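Endopolygalacturonase (Chondrostereum purpureum, PDB 1KCC) probably cleaves the alpha-1,4 bonds between galacturonate units of polygalacturonan by hydrolysis, as a glycoside hydrolase of family 28. Local coordinates at residues A[224-229]-A[255-260]; A[195-200]-A[211-216]; A[259-264]-A[297-302]. One frame throughout, in Å; residues are numbered along the deposited sequence.

Interaction 1 of 3, residues A[224-229]-A[255-260]; sequences GVRIKA and GVLISQ. With GTR (beta-D-galactopyranuronic acid), chain B.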
# COMPACT_ATOMS: atom_id res chain seq x y z
N GLY A 224 -12.62 2.41 4.55
CA GLY A 224 -11.96 1.50 5.52
C GLY A 224 -11.15 0.44 4.79
O GLY A 224 -9.94 0.45 4.78
N VAL A 225 -11.90 -0.51 4.14
CA VAL A 225 -11.25 -1.48 3.26
C VAL A 225 -11.99 -1.48 1.92
O VAL A 225 -13.21 -1.28 1.85
CB VAL A 225 -11.20 -2.91 3.88
CG1 VAL A 225 -10.43 -2.90 5.17
CG2 VAL A 225 -12.62 -3.47 4.09
N ARG A 226 -11.21 -1.70 0.86
CA ARG A 226 -11.74 -1.79 -0.48
C ARG A 226 -11.13 -2.94 -1.25
O ARG A 226 -9.93 -3.20 -1.14
CB ARG A 226 -11.45 -0.54 -1.30
CG ARG A 226 -12.37 0.63 -1.05
CD ARG A 226 -12.10 1.64 -2.25
NE ARG A 226 -10.77 2.20 -1.98
CZ ARG A 226 -10.30 3.22 -2.76
NH1 ARG A 226 -11.01 3.70 -3.78
NH2 ARG A 226 -9.08 3.72 -2.50
N ILE A 227 -11.96 -3.54 -2.09
CA ILE A 227 -11.48 -4.38 -3.21
C ILE A 227 -12.05 -3.75 -4.44
O ILE A 227 -13.28 -3.70 -4.60
CB ILE A 227 -11.87 -5.87 -3.09
CG1 ILE A 227 -11.48 -6.39 -1.69
CG2 ILE A 227 -11.24 -6.65 -4.24
CD1 ILE A 227 -11.88 -7.87 -1.52
N LYS A 228 -11.18 -3.18 -5.30
CA LYS A 228 -11.60 -2.43 -6.47
C LYS A 228 -11.03 -3.06 -7.70
O LYS A 228 -9.82 -3.31 -7.79
CB LYS A 228 -11.14 -0.93 -6.36
CG LYS A 228 -9.84 -0.66 -5.63
CD LYS A 228 -9.39 0.84 -5.79
CE LYS A 228 -8.20 1.06 -4.82
NZ LYS A 228 -7.56 2.38 -5.08
N ALA A 229 -11.88 -3.31 -8.68
CA ALA A 229 -11.45 -3.78 -10.00
C ALA A 229 -11.94 -2.81 -11.05
O ALA A 229 -13.09 -2.38 -11.01
CB ALA A 229 -11.95 -5.17 -10.33
N GLY A 255 -17.34 2.38 4.65
CA GLY A 255 -16.62 1.48 5.53
C GLY A 255 -15.96 0.31 4.78
O GLY A 255 -14.77 0.06 4.94
N VAL A 256 -16.78 -0.36 3.99
CA VAL A 256 -16.35 -1.42 3.07
C VAL A 256 -16.91 -1.10 1.72
O VAL A 256 -18.12 -0.89 1.58
CB VAL A 256 -16.87 -2.82 3.52
CG1 VAL A 256 -16.48 -3.89 2.52
CG2 VAL A 256 -16.45 -3.10 4.93
N LEU A 257 -16.05 -1.08 0.68
CA LEU A 257 -16.53 -1.03 -0.69
C LEU A 257 -15.82 -2.11 -1.49
O LEU A 257 -14.61 -2.10 -1.67
CB LEU A 257 -16.28 0.36 -1.31
CG LEU A 257 -16.70 0.51 -2.79
CD1 LEU A 257 -18.21 0.35 -2.99
CD2 LEU A 257 -16.26 1.85 -3.39
N ILE A 258 -16.63 -3.05 -1.98
CA ILE A 258 -16.14 -4.14 -2.83
C ILE A 258 -16.80 -3.87 -4.16
O ILE A 258 -18.03 -3.99 -4.23
CB ILE A 258 -16.47 -5.51 -2.21
CG1 ILE A 258 -15.69 -5.61 -0.90
CG2 ILE A 258 -16.17 -6.66 -3.20
CD1 ILE A 258 -15.78 -6.73 -0.03
N SER A 259 -16.03 -3.53 -5.19
CA SER A 259 -16.64 -3.02 -6.38
C SER A 259 -15.85 -3.36 -7.64
O SER A 259 -14.64 -3.20 -7.69
CB SER A 259 -16.73 -1.49 -6.29
OG SER A 259 -17.19 -0.94 -7.52
N GLN A 260 -16.61 -3.76 -8.67
CA GLN A 260 -16.09 -4.03 -10.00
C GLN A 260 -16.46 -2.94 -10.98
O GLN A 260 -16.42 -3.11 -12.21
CB GLN A 260 -16.54 -5.42 -10.46
CG GLN A 260 -15.80 -6.48 -9.67
CD GLN A 260 -16.42 -7.86 -9.77
OE1 GLN A 260 -17.65 -8.01 -9.96
NE2 GLN A 260 -15.62 -8.90 -9.58
C1 GTR B . -8.53 9.55 -5.93
C2 GTR B . -7.29 9.64 -6.80
C3 GTR B . -7.23 8.52 -7.71
C4 GTR B . -7.25 7.16 -6.95
C5 GTR B . -8.49 7.20 -6.05
C6 GTR B . -8.56 5.97 -5.17
O1 GTR B . -8.61 10.61 -5.03
O2 GTR B . -7.32 10.89 -7.52
O3 GTR B . -5.97 8.60 -8.50
O4 GTR B . -6.03 7.00 -6.20
O5 GTR B . -8.48 8.35 -5.17
O6A GTR B . -8.40 6.01 -3.93
O6B GTR B . -8.81 4.92 -5.78

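Interaction 2 of 3, residues A[195-200]-A[211-216]; sequences HGISIG and VVIKGN. With GTR (beta-D-galactopyranuronic acid), chain B.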
# COMPACT_ATOMS: atom_id res chain seq x y z
N HIS A 195 -6.83 6.68 2.05
CA HIS A 195 -7.97 6.05 1.42
C HIS A 195 -8.15 4.60 1.88
O HIS A 195 -8.97 3.90 1.27
CB HIS A 195 -7.89 6.13 -0.11
CG HIS A 195 -7.94 7.55 -0.65
ND1 HIS A 195 -7.96 7.83 -2.00
CD2 HIS A 195 -7.98 8.74 -0.03
CE1 HIS A 195 -7.99 9.13 -2.17
NE2 HIS A 195 -7.99 9.72 -0.99
N GLY A 196 -7.50 4.21 2.94
CA GLY A 196 -7.77 2.88 3.56
C GLY A 196 -6.89 1.79 2.99
O GLY A 196 -5.87 2.01 2.34
N ILE A 197 -7.31 0.56 3.29
CA ILE A 197 -6.53 -0.64 2.93
C ILE A 197 -7.16 -1.27 1.69
O ILE A 197 -8.32 -1.69 1.75
CB ILE A 197 -6.53 -1.64 4.09
CG1 ILE A 197 -5.83 -1.04 5.33
CG2 ILE A 197 -5.90 -2.96 3.68
CD1 ILE A 197 -6.03 -1.91 6.59
N SER A 198 -6.42 -1.25 0.57
CA SER A 198 -7.01 -1.63 -0.71
C SER A 198 -6.33 -2.83 -1.35
O SER A 198 -5.11 -2.99 -1.35
CB SER A 198 -6.94 -0.46 -1.69
OG SER A 198 -7.82 0.55 -1.29
N ILE A 199 -7.21 -3.60 -2.03
CA ILE A 199 -6.78 -4.48 -3.10
C ILE A 199 -7.24 -3.85 -4.40
O ILE A 199 -8.43 -3.51 -4.54
CB ILE A 199 -7.38 -5.91 -2.92
CG1 ILE A 199 -6.80 -6.54 -1.66
CG2 ILE A 199 -7.15 -6.71 -4.20
CD1 ILE A 199 -7.52 -7.81 -1.24
N GLY A 200 -6.28 -3.62 -5.30
CA GLY A 200 -6.54 -2.97 -6.58
C GLY A 200 -6.17 -1.47 -6.58
O GLY A 200 -5.58 -0.96 -5.64
N VAL A 211 -4.58 -13.28 0.50
CA VAL A 211 -4.26 -12.04 1.20
C VAL A 211 -4.82 -12.12 2.62
O VAL A 211 -6.00 -12.53 2.80
CB VAL A 211 -4.85 -10.83 0.48
CG1 VAL A 211 -4.71 -9.53 1.26
CG2 VAL A 211 -4.25 -10.67 -0.90
N VAL A 212 -4.03 -11.74 3.59
CA VAL A 212 -4.48 -11.63 4.98
C VAL A 212 -4.27 -10.19 5.44
O VAL A 212 -3.14 -9.68 5.39
CB VAL A 212 -3.72 -12.63 5.91
CG1 VAL A 212 -4.09 -12.34 7.36
CG2 VAL A 212 -4.05 -14.05 5.52
N ILE A 213 -5.35 -9.55 5.86
CA ILE A 213 -5.37 -8.17 6.35
C ILE A 213 -5.78 -8.28 7.81
O ILE A 213 -6.97 -8.49 8.10
CB ILE A 213 -6.34 -7.30 5.51
CG1 ILE A 213 -5.88 -7.26 4.07
CG2 ILE A 213 -6.47 -5.93 6.15
CD1 ILE A 213 -6.46 -6.66 2.90
N LYS A 214 -4.82 -8.19 8.72
CA LYS A 214 -5.05 -8.62 10.10
C LYS A 214 -4.51 -7.61 11.10
O LYS A 214 -3.34 -7.19 11.02
CB LYS A 214 -4.37 -10.00 10.35
CG LYS A 214 -4.59 -10.54 11.78
CD LYS A 214 -4.15 -11.98 11.86
CE LYS A 214 -4.32 -12.62 13.23
NZ LYS A 214 -3.59 -13.98 13.08
N GLY A 215 -5.33 -7.25 12.09
CA GLY A 215 -4.77 -6.51 13.23
C GLY A 215 -4.49 -5.02 12.97
O GLY A 215 -3.77 -4.43 13.79
N ASN A 216 -4.99 -4.48 11.89
CA ASN A 216 -4.65 -3.10 11.53
C ASN A 216 -5.61 -2.10 12.12
O ASN A 216 -6.77 -2.44 12.39
CB ASN A 216 -4.67 -2.96 9.97
CG ASN A 216 -3.77 -3.95 9.33
OD1 ASN A 216 -4.30 -4.99 8.71
ND2 ASN A 216 -2.52 -3.79 9.40
C1 GTR B . -8.53 9.55 -5.93
C2 GTR B . -7.29 9.64 -6.80
C3 GTR B . -7.23 8.52 -7.71
C4 GTR B . -7.25 7.16 -6.95
C5 GTR B . -8.49 7.20 -6.05
C6 GTR B . -8.56 5.97 -5.17
O1 GTR B . -8.61 10.61 -5.03
O2 GTR B . -7.32 10.89 -7.52
O3 GTR B . -5.97 8.60 -8.50
O4 GTR B . -6.03 7.00 -6.20
O5 GTR B . -8.48 8.35 -5.17
O6A GTR B . -8.40 6.01 -3.93
O6B GTR B . -8.81 4.92 -5.78

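Interaction 3 of 3, residues A[259-264]-A[297-302]; sequences SQSYPD and TVECGN. With GTR (beta-D-galactopyranuronic acid), chain B.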
# COMPACT_ATOMS: atom_id res chain seq x y z
N SER A 259 -16.03 -3.53 -5.19
CA SER A 259 -16.64 -3.02 -6.38
C SER A 259 -15.85 -3.36 -7.64
O SER A 259 -14.64 -3.20 -7.69
CB SER A 259 -16.73 -1.49 -6.29
OG SER A 259 -17.19 -0.94 -7.52
N GLN A 260 -16.61 -3.76 -8.67
CA GLN A 260 -16.09 -4.03 -10.00
C GLN A 260 -16.46 -2.94 -10.98
O GLN A 260 -16.42 -3.11 -12.21
CB GLN A 260 -16.54 -5.42 -10.46
CG GLN A 260 -15.80 -6.48 -9.67
CD GLN A 260 -16.42 -7.86 -9.77
OE1 GLN A 260 -17.65 -8.01 -9.96
NE2 GLN A 260 -15.62 -8.90 -9.58
N SER A 261 -16.74 -1.74 -10.44
CA SER A 261 -17.12 -0.57 -11.29
C SER A 261 -16.03 0.48 -11.36
O SER A 261 -16.27 1.56 -11.93
CB SER A 261 -18.37 0.11 -10.70
OG SER A 261 -19.44 -0.80 -10.69
N TYR A 262 -14.82 0.24 -10.85
CA TYR A 262 -13.78 1.28 -10.75
C TYR A 262 -13.48 1.84 -12.11
O TYR A 262 -13.37 1.09 -13.10
CB TYR A 262 -12.53 0.63 -10.12
CG TYR A 262 -11.53 1.69 -9.67
CD1 TYR A 262 -11.65 2.27 -8.38
CD2 TYR A 262 -10.52 2.09 -10.48
CE1 TYR A 262 -10.76 3.24 -7.95
CE2 TYR A 262 -9.59 3.08 -10.06
CZ TYR A 262 -9.75 3.63 -8.79
OH TYR A 262 -8.83 4.59 -8.38
N PRO A 263 -13.16 3.13 -12.25
CA PRO A 263 -12.88 4.14 -11.22
C PRO A 263 -14.10 4.75 -10.55
O PRO A 263 -13.98 5.58 -9.67
CB PRO A 263 -12.11 5.22 -12.01
CG PRO A 263 -12.71 5.17 -13.36
CD PRO A 263 -12.96 3.69 -13.62
N ASP A 264 -15.30 4.36 -10.92
CA ASP A 264 -16.46 4.69 -10.12
C ASP A 264 -16.55 3.79 -8.90
O ASP A 264 -16.04 2.67 -8.89
CB ASP A 264 -17.75 4.54 -10.93
CG ASP A 264 -17.61 5.48 -12.12
OD1 ASP A 264 -17.39 6.68 -11.86
OD2 ASP A 264 -17.68 5.00 -13.28
N THR A 297 -20.97 -1.40 0.86
CA THR A 297 -21.52 -1.66 -0.48
C THR A 297 -20.68 -2.74 -1.15
O THR A 297 -19.45 -2.68 -1.13
CB THR A 297 -21.62 -0.38 -1.32
OG1 THR A 297 -22.74 0.37 -0.80
CG2 THR A 297 -21.84 -0.66 -2.79
N VAL A 298 -21.40 -3.69 -1.75
CA VAL A 298 -20.80 -4.72 -2.60
C VAL A 298 -21.45 -4.57 -3.97
O VAL A 298 -22.68 -4.64 -4.06
CB VAL A 298 -21.01 -6.12 -2.06
CG1 VAL A 298 -20.50 -7.18 -3.04
CG2 VAL A 298 -20.34 -6.23 -0.68
N GLU A 299 -20.65 -4.32 -4.99
CA GLU A 299 -21.13 -4.09 -6.36
C GLU A 299 -20.38 -5.04 -7.29
O GLU A 299 -19.33 -4.72 -7.82
CB GLU A 299 -20.93 -2.64 -6.75
CG GLU A 299 -21.41 -2.31 -8.17
CD GLU A 299 -22.89 -2.04 -8.26
OE1 GLU A 299 -23.68 -2.31 -7.35
OE2 GLU A 299 -23.27 -1.53 -9.33
N CYS A 300 -20.94 -6.27 -7.42
CA CYS A 300 -20.32 -7.34 -8.21
C CYS A 300 -21.02 -7.53 -9.54
O CYS A 300 -22.24 -7.72 -9.60
CB CYS A 300 -20.45 -8.70 -7.50
SG CYS A 300 -19.41 -8.88 -6.03
N GLY A 301 -20.23 -7.58 -10.63
CA GLY A 301 -20.61 -8.21 -11.85
C GLY A 301 -20.28 -9.69 -11.90
O GLY A 301 -20.95 -10.45 -12.62
N ASN A 302 -19.26 -10.12 -11.16
CA ASN A 302 -18.85 -11.53 -11.18
C ASN A 302 -18.14 -11.84 -9.89
O ASN A 302 -16.95 -11.50 -9.69
CB ASN A 302 -17.95 -11.79 -12.40
CG ASN A 302 -17.59 -13.26 -12.53
OD1 ASN A 302 -18.05 -14.08 -11.73
ND2 ASN A 302 -16.77 -13.56 -13.54
C1 GTR B . -8.53 9.55 -5.93
C2 GTR B . -7.29 9.64 -6.80
C3 GTR B . -7.23 8.52 -7.71
C4 GTR B . -7.25 7.16 -6.95
C5 GTR B . -8.49 7.20 -6.05
C6 GTR B . -8.56 5.97 -5.17
O1 GTR B . -8.61 10.61 -5.03
O2 GTR B . -7.32 10.89 -7.52
O3 GTR B . -5.97 8.60 -8.50
O4 GTR B . -6.03 7.00 -6.20
O5 GTR B . -8.48 8.35 -5.17
O6A GTR B . -8.40 6.01 -3.93
O6B GTR B . -8.81 4.92 -5.78

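Interaction 1 of 3, residues A[224-229]-A[255-260]
Two neighbouring rungs of the parallel beta-helix of family 28 pair here, on the sheet that carries the galacturonate site: Val225, Arg226, Ile227 and Lys228 stand beside Val256, Leu257, Ile258 and Ser259 in parallel register. Five backbone hydrogen bonds alternate between the strands, from Val225 N to Gly255 O at 3.0 Å through to Ala229 N to Ser259 O at 2.9 Å; Ser259 N to Ile227 O, at 2.8 Å, is the shortest. Inward, like sits on like: Val225 and Val256 point the same way with CG2 against CG2 at 3.9 Å, and Ile227 CD1 meets Ile258 CD1. On the outer face Arg226 CG rests on Leu257 CB before the chain bends at chi3 (-72°) and carries the guanidinium to the sugar. NH2 gives a nearly straight bond of 2.8 Å to GTR O6A, and NH1 a more bent one to O6B. Lys228 NZ reaches O6B at 2.9 Å, its CE lying over one face of the guanidinium 3.6 Å above the plane. Asp174 bridges to both cations. The uronate carboxylate is thus gripped by two positive groups, which probably stabilise its anionic form, while Asp174 may offset part of their charge.

Interaction 2 of 3, residues A[195-200]-A[211-216]
With CG1 beside the backbone N (chi1 -63° and -62°), Ile197 and Ile213 each turn CG2 anti to N, and the two side chains run alongside each other, heading opposite ways. Ile197 CG2 lies 3.8 Å from Ile213 CD1 and 3.9 Å from Ile213 CG2, so it touches both methyls of its partner. The other branch carries Ile197 CD1 obliquely across to Asn216 CB, also at 3.8 Å. Further along, Ile199 and Val211 meet tip to tip, CD1 to CG1 at 4.1 Å, and Ile199 CD1 approaches Ile213 CD1 at 4.4 Å. No hydrogen bond joins the segments; the strands run nearly antiparallel, their axes 10.0 Å apart, and aliphatic side chains bridge the distance. Phe186, Val238 and Tyr243 extend this apolar layer. On the other side of strand 197-200, Ser198 OG bonds to Asp174. His195, before that strand, presents its ring edge to the sugar, and ND1 donates to GTR O6A at 2.7 Å with an N-H...O angle of 164°. Stacked aliphatic residues between facing walls are characteristic of the right-handed parallel beta-helix, here with the galacturonate site, including the predicted active-site His195, on the outside of one wall.

Interaction 3 of 3, residues A[259-264]-A[297-302]
Gln260 and the 300-302 turn make the tight part of this contact, joined by direct hydrogen bonds, while Ser261 and Glu299 meet more loosely, through a side-chain contact alone. Ser259 pairs with Glu299 in parallel, and Gln260 N donates to Glu299 O at 3.0 Å. The Gln260 chain, extended beyond CG (chi2 165°), then lays its amide against backbone. OE1 accepts from Asn302 N at 2.9 Å and, more weakly, from Gly301 N; NE2 returns a nearly straight bond (172°) to Asn302 O at 2.9 Å, from above that carbonyl plane, and a weak one to Ala273 O. The Cys300-Cys303 disulfide closes the same turn. On the looser side, Glu299 CG, anti to the backbone N, comes within 3.5 Å of Ser261 OG, and the bend at chi2 then turns the carboxylate; Gly267 takes the polar ends, its O bonding to Ser261 OG and its N to Glu299 OE2. An ST turn, Ser261 N to Ser259 OG at 3.1 Å, with OG also bonded to Asp265 O, starts the loop to Tyr262, whose OH donates to GTR O6B at 2.6 Å. Asn302 backbone engages both ends of the Gln260 amide, which should fix its rotation, and the side chain continues the strand-to-strand bonding where the backbones diverge.

Overall arrangement
Interactions 1 and 3 share Ser259 and Gln260 and lie side by side, their centres about 8 Å apart; probable bonds from Glu299 N to Ile258 O (2.7 Å) and from Ile258 N to Thr297 O (3.0 Å) carry the pairing onward. Interaction 2, about 10 Å from interaction 1 between centres, borders it on the other side: Lys228 N and Ile199 O are 2.9 Å apart. Strands 197-202, 226-230, 254-259 and 294-299 are therefore consecutive in one parallel sheet. Interactions 2 and 3, with centres about 17 Å apart, do not touch, yet His195 and Tyr262 converge with Arg226 and Lys228 on the carboxylate of one galacturonate; Asn91, His150, Asn151 and Asp173 are also hydrogen-bonded to that sugar.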